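Local atomic coordinates of translation initiation factor 6 (Methanocaldococcus jannaschii, PDB entry 1G61), a protein that binds the 50S ribosomal subunit and keeps it from joining the 30S subunit in a 70S initiation complex. Residues 47-55 / 76-87; 63-71 / 130-138. All blocks are in the same frame, centred on the assembly; numbering follows the deposited sequence.

Contact 1. Residues 47-55 / 76-87; sequences KCLQTNIGG and VEDEELDRIKNF
Leu49 and Phe87 meet where strand 47-50 runs nearly antiparallel to helix 78-87, their axes 9.7 Å apart and inclined at 165°. In the pentein-type alpha/beta propeller fold of the eIF-6 family, the strand pairs in parallel with strand 25-28, and the helix packs on it. Leu49 puts its CB over the centre of the Phe87 ring, 3.6 Å from the centroid and 3° off the normal, a CH-pi contact. Its CD1 lies over a face of the Arg83 guanidinium, while CD2 reaches Ile84 CG1. Arg83, extended from CG to NE, grips one carbonyl side-on: NE gives Gln50 O a bond of 2.8 Å and NH2 one of 2.9 Å, with the oxygen in the guanidinium plane. Past the strand, the loop closes over the helix start, where Glu77 is the N-cap. The Glu80 carboxylate takes the amides of Gly54 and Gly55, one on each oxygen; Gly54 has positive phi, and at Gly55 a side chain would jam against the preceding carbonyl O. OE1 also accepts from Glu77 N, which comes from above the carboxylate plane. OE2, besides its syn bond to Gly55 N (2.7 Å), receives a bond from a water that accepts from Asn52 ND2.

Contact 2. Residues 63-71 / 130-138; sequences SVANKYGLL and DIEDSLNVE
Asn66 ties the turn of the beta-hairpin 64-71 to Leu135 in helix segment 130-135, whose direction lies at 140° to that of strand 69-71. Leaving the backbone, its CB turns CG into the space between the backbone N and the carbonyl carbon (chi1 72°), which brings the amide against Leu135. CG and OD1 lie beside Leu135 CD2, with OD1 3.8 Å from that methyl. OD1 itself faces its own turn, an Asx turn, accepting from Tyr68 N above the carbonyl plane and from Gly69 N almost in line with C=O. At the other tip, ND2 gives Leu135 O a nearly straight bond of 3.0 Å lying in the amide plane, and a second bond to Asn114 O. A leucine here would probably leave the amides of Tyr68 and Gly69 and the carbonyl of Leu135 without these partners. Next to it, Asn136 holds OD1 over the middle of the Tyr68 ring, 3.5 Å above its plane, the amide standing at 88° to the ring. Gly69 passes close to the helix end, its CA 3.3 Å from Ser134 O. Deeper in, Leu71 CD1 meets Ile131 CG1, and CD2 packs on Ser134, whose OG bonds to Asn96 O. With OD1 taking two amides and ND2 giving to two carbonyls, the buried Asn66 amide is held from both ends and its rotation is probably fixed.

The segments of the two contacts alternate along the chain and share a neighbourhood through strand 69-73, after which helix 78-90 is the next element. They touch by packing, Ile84 CG2 lying 3.5 Å from Leu70 CD2 and Ile53 CD1 3.5 Å from Ser63 CB, although their centres are about 17 Å apart. Contact 2 is the more buried, its centre about 12 Å from the centre of the chain; that of contact 1, partly exposed, lies about 17 Å from it. Each packs a helix against strand residues, but in contact 1 charged side chains, exposed Arg83 and buried Glu80, bond to backbone groups, while in contact 2 a neutral amide does so beside Leu135 and Val137.

Contact 1. Residues 47-55 / 76-87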
# COMPACT_ATOMS: atom_id res chain seq x y z
N LYS A 47 1.38 -14.73 -0.34
CA LYS A 47 2.58 -15.16 -1.01
C LYS A 47 3.51 -13.94 -1.14
O LYS A 47 3.08 -12.89 -1.62
CB LYS A 47 2.27 -15.79 -2.37
CG LYS A 47 1.49 -17.10 -2.27
CD LYS A 47 2.40 -18.26 -1.87
CE LYS A 47 1.66 -19.60 -1.85
NZ LYS A 47 2.61 -20.73 -1.61
N CYS A 48 4.73 -14.09 -0.69
CA CYS A 48 5.66 -12.98 -0.60
C CYS A 48 6.73 -13.09 -1.67
O CYS A 48 7.30 -14.16 -1.86
CB CYS A 48 6.32 -12.96 0.77
SG CYS A 48 5.23 -12.44 2.09
N LEU A 49 6.99 -11.99 -2.33
CA LEU A 49 8.09 -11.88 -3.28
C LEU A 49 9.08 -10.81 -2.81
O LEU A 49 8.64 -9.66 -2.55
CB LEU A 49 7.58 -11.45 -4.67
CG LEU A 49 8.69 -11.14 -5.68
CD1 LEU A 49 9.52 -12.39 -5.99
CD2 LEU A 49 8.11 -10.53 -6.96
N GLN A 50 10.35 -11.17 -2.71
CA GLN A 50 11.39 -10.17 -2.47
C GLN A 50 11.94 -9.72 -3.81
O GLN A 50 12.37 -10.54 -4.62
CB GLN A 50 12.54 -10.78 -1.64
CG GLN A 50 12.05 -11.05 -0.20
CD GLN A 50 13.18 -11.55 0.69
OE1 GLN A 50 13.92 -10.72 1.29
NE2 GLN A 50 13.35 -12.84 0.77
N THR A 51 11.90 -8.41 -4.08
CA THR A 51 12.34 -7.87 -5.36
C THR A 51 12.77 -6.42 -5.16
O THR A 51 12.28 -5.71 -4.29
CB THR A 51 11.24 -8.00 -6.42
OG1 THR A 51 11.78 -7.63 -7.71
CG2 THR A 51 10.04 -7.08 -6.18
N ASN A 52 13.69 -5.95 -6.01
CA ASN A 52 13.91 -4.54 -6.22
C ASN A 52 12.89 -3.99 -7.21
O ASN A 52 12.33 -4.77 -8.01
CB ASN A 52 15.30 -4.30 -6.82
CG ASN A 52 16.47 -4.54 -5.87
OD1 ASN A 52 16.34 -4.49 -4.66
ND2 ASN A 52 17.62 -4.80 -6.50
N ILE A 53 12.71 -2.68 -7.21
CA ILE A 53 12.01 -1.96 -8.29
C ILE A 53 12.87 -0.74 -8.68
O ILE A 53 13.16 0.04 -7.79
CB ILE A 53 10.57 -1.53 -7.98
CG1 ILE A 53 9.71 -2.78 -7.67
CG2 ILE A 53 9.97 -0.69 -9.11
CD1 ILE A 53 8.26 -2.51 -7.28
N GLY A 54 13.29 -0.64 -9.94
CA GLY A 54 14.15 0.46 -10.34
C GLY A 54 15.51 0.35 -9.67
O GLY A 54 16.25 1.35 -9.57
N GLY A 55 15.93 -0.82 -9.21
CA GLY A 55 17.20 -1.01 -8.56
C GLY A 55 17.11 -0.81 -7.08
O GLY A 55 18.14 -0.99 -6.40
N VAL A 76 11.29 0.62 -13.78
CA VAL A 76 11.43 -0.81 -13.50
C VAL A 76 12.37 -1.42 -14.53
O VAL A 76 12.33 -1.09 -15.72
CB VAL A 76 10.04 -1.48 -13.43
CG1 VAL A 76 9.37 -1.52 -14.81
CG2 VAL A 76 10.14 -2.87 -12.85
N GLU A 77 13.24 -2.32 -14.09
CA GLU A 77 14.25 -2.90 -14.96
C GLU A 77 13.75 -4.19 -15.57
O GLU A 77 12.89 -4.85 -14.98
CB GLU A 77 15.54 -3.12 -14.13
CG GLU A 77 15.97 -1.75 -13.59
CD GLU A 77 17.20 -1.73 -12.73
OE1 GLU A 77 17.88 -2.76 -12.55
OE2 GLU A 77 17.61 -0.68 -12.17
N ASP A 78 14.23 -4.58 -16.75
CA ASP A 78 13.74 -5.79 -17.39
C ASP A 78 13.86 -7.00 -16.50
O ASP A 78 12.94 -7.83 -16.47
CB ASP A 78 14.52 -6.01 -18.69
CG ASP A 78 14.17 -5.03 -19.79
OD1 ASP A 78 13.20 -4.25 -19.66
OD2 ASP A 78 14.88 -5.04 -20.81
N GLU A 79 14.95 -7.18 -15.78
CA GLU A 79 15.12 -8.37 -14.93
C GLU A 79 14.11 -8.32 -13.80
O GLU A 79 13.63 -9.38 -13.39
CB GLU A 79 16.55 -8.47 -14.39
CG GLU A 79 17.00 -9.81 -13.84
CD GLU A 79 18.49 -9.96 -13.59
OE1 GLU A 79 18.93 -10.08 -12.41
OE2 GLU A 79 19.32 -9.98 -14.54
N GLU A 80 13.81 -7.12 -13.30
CA GLU A 80 12.80 -7.01 -12.22
C GLU A 80 11.42 -7.38 -12.72
O GLU A 80 10.68 -8.09 -12.06
CB GLU A 80 12.82 -5.59 -11.64
CG GLU A 80 14.16 -5.21 -11.00
CD GLU A 80 14.21 -3.72 -10.77
OE1 GLU A 80 13.45 -2.91 -11.34
OE2 GLU A 80 15.07 -3.30 -9.96
N LEU A 81 11.06 -6.88 -13.90
CA LEU A 81 9.78 -7.20 -14.50
C LEU A 81 9.68 -8.71 -14.72
O LEU A 81 8.68 -9.32 -14.40
CB LEU A 81 9.67 -6.45 -15.84
CG LEU A 81 8.28 -6.39 -16.46
CD1 LEU A 81 7.28 -5.72 -15.50
CD2 LEU A 81 8.35 -5.61 -17.76
N ASP A 82 10.74 -9.31 -15.26
CA ASP A 82 10.77 -10.73 -15.45
C ASP A 82 10.56 -11.50 -14.13
O ASP A 82 9.77 -12.48 -14.09
CB ASP A 82 12.08 -11.21 -16.09
CG ASP A 82 12.22 -10.82 -17.54
OD1 ASP A 82 13.33 -11.05 -18.09
OD2 ASP A 82 11.28 -10.30 -18.16
N ARG A 83 11.24 -11.12 -13.08
CA ARG A 83 11.16 -11.72 -11.76
C ARG A 83 9.72 -11.63 -11.24
O ARG A 83 9.17 -12.61 -10.71
CB ARG A 83 12.11 -11.04 -10.76
CG ARG A 83 12.00 -11.60 -9.34
CD ARG A 83 13.14 -11.10 -8.47
NE ARG A 83 13.01 -11.63 -7.12
CZ ARG A 83 13.22 -12.92 -6.74
NH1 ARG A 83 13.60 -13.84 -7.60
NH2 ARG A 83 13.03 -13.23 -5.45
N ILE A 84 9.14 -10.45 -11.36
CA ILE A 84 7.76 -10.28 -10.88
C ILE A 84 6.78 -11.10 -11.69
O ILE A 84 5.93 -11.80 -11.10
CB ILE A 84 7.39 -8.78 -10.93
CG1 ILE A 84 8.21 -7.97 -9.92
CG2 ILE A 84 5.89 -8.57 -10.71
CD1 ILE A 84 8.17 -6.47 -10.13
N LYS A 85 6.84 -11.08 -13.00
CA LYS A 85 5.90 -11.87 -13.80
C LYS A 85 6.11 -13.35 -13.55
O LYS A 85 5.11 -14.11 -13.53
CB LYS A 85 6.06 -11.50 -15.30
CG LYS A 85 5.59 -10.06 -15.58
CD LYS A 85 5.58 -9.76 -17.07
CE LYS A 85 4.84 -8.43 -17.21
NZ LYS A 85 4.68 -8.10 -18.65
N ASN A 86 7.34 -13.80 -13.34
CA ASN A 86 7.57 -15.22 -13.07
C ASN A 86 6.91 -15.61 -11.74
O ASN A 86 6.27 -16.68 -11.66
CB ASN A 86 9.08 -15.53 -13.07
CG ASN A 86 9.32 -16.97 -12.67
OD1 ASN A 86 9.71 -17.23 -11.52
ND2 ASN A 86 9.10 -17.84 -13.60
N PHE A 87 7.05 -14.79 -10.72
CA PHE A 87 6.40 -15.04 -9.42
C PHE A 87 4.90 -15.12 -9.58
O PHE A 87 4.22 -16.01 -9.03
CB PHE A 87 6.80 -13.88 -8.49
CG PHE A 87 5.92 -13.75 -7.25
CD1 PHE A 87 6.09 -14.60 -6.16
CD2 PHE A 87 4.92 -12.81 -7.15
CE1 PHE A 87 5.29 -14.48 -5.03
CE2 PHE A 87 4.10 -12.66 -6.04
CZ PHE A 87 4.28 -13.51 -4.96
O HOH W 1 17.37 -4.65 -9.46

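Contact 2. Residues 63-71 / 130-138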
# COMPACT_ATOMS: atom_id res chain seq x y z
N SER A 63 5.48 1.33 -6.16
CA SER A 63 4.53 0.44 -6.83
C SER A 63 3.24 0.38 -6.05
O SER A 63 3.21 0.76 -4.87
CB SER A 63 5.21 -0.94 -6.95
OG SER A 63 4.27 -1.84 -7.52
N VAL A 64 2.19 -0.11 -6.71
CA VAL A 64 0.82 -0.25 -6.21
C VAL A 64 0.24 -1.55 -6.71
O VAL A 64 0.53 -1.92 -7.86
CB VAL A 64 0.01 0.90 -6.86
CG1 VAL A 64 -1.44 0.76 -6.66
CG2 VAL A 64 0.50 2.24 -6.31
N ALA A 65 -0.60 -2.21 -5.92
CA ALA A 65 -1.26 -3.40 -6.44
C ALA A 65 -2.59 -3.62 -5.75
O ALA A 65 -2.81 -3.15 -4.62
CB ALA A 65 -0.41 -4.66 -6.27
N ASN A 66 -3.45 -4.34 -6.46
CA ASN A 66 -4.69 -4.80 -5.81
C ASN A 66 -4.95 -6.20 -6.39
O ASN A 66 -4.03 -6.83 -6.94
CB ASN A 66 -5.83 -3.82 -5.95
CG ASN A 66 -6.43 -3.70 -7.33
OD1 ASN A 66 -5.91 -4.33 -8.29
ND2 ASN A 66 -7.52 -2.93 -7.45
N LYS A 67 -6.17 -6.72 -6.24
CA LYS A 67 -6.44 -8.09 -6.75
C LYS A 67 -6.32 -8.16 -8.27
O LYS A 67 -6.04 -9.24 -8.82
CB LYS A 67 -7.85 -8.52 -6.39
CG LYS A 67 -8.13 -10.00 -6.63
CD LYS A 67 -9.64 -10.35 -6.40
CE LYS A 67 -10.43 -10.06 -7.66
NZ LYS A 67 -11.91 -10.25 -7.48
N TYR A 68 -6.54 -7.03 -8.94
CA TYR A 68 -6.66 -6.99 -10.41
C TYR A 68 -5.41 -6.53 -11.13
O TYR A 68 -5.21 -6.96 -12.28
CB TYR A 68 -7.81 -6.05 -10.79
CG TYR A 68 -9.17 -6.55 -10.31
CD1 TYR A 68 -9.85 -5.92 -9.26
CD2 TYR A 68 -9.78 -7.64 -10.91
CE1 TYR A 68 -11.09 -6.34 -8.81
CE2 TYR A 68 -11.01 -8.08 -10.46
CZ TYR A 68 -11.66 -7.44 -9.41
OH TYR A 68 -12.89 -7.93 -9.04
N GLY A 69 -4.60 -5.67 -10.49
CA GLY A 69 -3.54 -5.04 -11.25
C GLY A 69 -2.33 -4.77 -10.40
O GLY A 69 -2.39 -4.74 -9.14
N LEU A 70 -1.21 -4.55 -11.06
CA LEU A 70 0.06 -4.17 -10.43
C LEU A 70 0.63 -3.03 -11.25
O LEU A 70 0.86 -3.23 -12.46
CB LEU A 70 1.04 -5.36 -10.41
CG LEU A 70 2.50 -5.02 -9.97
CD1 LEU A 70 2.56 -4.54 -8.55
CD2 LEU A 70 3.38 -6.23 -10.22
N LEU A 71 0.87 -1.90 -10.60
CA LEU A 71 1.40 -0.72 -11.31
C LEU A 71 2.89 -0.56 -11.00
O LEU A 71 3.28 -0.59 -9.82
CB LEU A 71 0.68 0.55 -10.89
CG LEU A 71 -0.83 0.53 -10.92
CD1 LEU A 71 -1.39 1.89 -10.50
CD2 LEU A 71 -1.33 0.17 -12.31
N ASP A 130 -5.17 4.63 -17.63
CA ASP A 130 -4.27 3.48 -17.44
C ASP A 130 -4.44 2.83 -16.07
O ASP A 130 -4.37 1.62 -15.90
CB ASP A 130 -2.83 4.00 -17.55
CG ASP A 130 -2.34 4.24 -18.94
OD1 ASP A 130 -2.97 3.80 -19.95
OD2 ASP A 130 -1.24 4.88 -19.06
N ILE A 131 -4.62 3.68 -15.05
CA ILE A 131 -4.76 3.22 -13.67
C ILE A 131 -6.10 2.53 -13.54
O ILE A 131 -6.20 1.42 -12.99
CB ILE A 131 -4.59 4.39 -12.71
CG1 ILE A 131 -3.14 4.89 -12.76
CG2 ILE A 131 -4.94 4.04 -11.28
CD1 ILE A 131 -2.99 6.26 -12.04
N GLU A 132 -7.18 3.11 -14.08
CA GLU A 132 -8.48 2.43 -14.04
C GLU A 132 -8.48 1.08 -14.71
O GLU A 132 -9.06 0.11 -14.21
CB GLU A 132 -9.52 3.28 -14.83
CG GLU A 132 -10.00 4.51 -14.13
CD GLU A 132 -10.70 5.51 -15.03
OE1 GLU A 132 -10.57 5.56 -16.30
OE2 GLU A 132 -11.43 6.31 -14.43
N ASP A 133 -7.84 1.01 -15.89
CA ASP A 133 -7.86 -0.24 -16.65
C ASP A 133 -7.07 -1.33 -15.95
O ASP A 133 -7.48 -2.51 -16.07
CB ASP A 133 -7.35 0.00 -18.06
CG ASP A 133 -8.36 0.80 -18.92
OD1 ASP A 133 -9.51 1.05 -18.46
OD2 ASP A 133 -7.98 1.16 -20.03
N SER A 134 -5.99 -0.99 -15.25
CA SER A 134 -5.17 -1.98 -14.59
C SER A 134 -5.78 -2.39 -13.25
O SER A 134 -5.94 -3.57 -12.97
CB SER A 134 -3.73 -1.45 -14.36
OG SER A 134 -3.06 -2.35 -13.47
N LEU A 135 -6.11 -1.39 -12.42
CA LEU A 135 -6.66 -1.71 -11.08
C LEU A 135 -8.11 -2.18 -11.17
O LEU A 135 -8.59 -2.83 -10.22
CB LEU A 135 -6.55 -0.50 -10.18
CG LEU A 135 -5.11 -0.03 -9.88
CD1 LEU A 135 -5.18 1.15 -8.91
CD2 LEU A 135 -4.24 -1.13 -9.33
N ASN A 136 -8.83 -1.85 -12.26
CA ASN A 136 -10.17 -2.34 -12.49
C ASN A 136 -11.11 -1.92 -11.39
O ASN A 136 -11.99 -2.70 -10.97
CB ASN A 136 -10.20 -3.88 -12.68
CG ASN A 136 -11.53 -4.39 -13.19
OD1 ASN A 136 -11.98 -5.49 -12.79
ND2 ASN A 136 -12.10 -3.64 -14.09
N VAL A 137 -10.99 -0.68 -10.92
CA VAL A 137 -11.87 -0.10 -9.92
C VAL A 137 -12.16 1.37 -10.29
O VAL A 137 -11.48 1.95 -11.13
CB VAL A 137 -11.28 -0.12 -8.51
CG1 VAL A 137 -11.07 -1.55 -7.98
CG2 VAL A 137 -9.96 0.64 -8.47
N GLU A 138 -13.18 1.90 -9.63
CA GLU A 138 -13.43 3.33 -9.74
C GLU A 138 -12.20 4.09 -9.30
O GLU A 138 -11.70 3.79 -8.18
CB GLU A 138 -14.62 3.67 -8.83
CG GLU A 138 -14.83 5.21 -8.78
CD GLU A 138 -15.75 5.68 -7.70
OE1 GLU A 138 -16.32 4.87 -6.92
OE2 GLU A 138 -16.04 6.90 -7.60
O HOH W 2 -14.41 -7.41 -11.36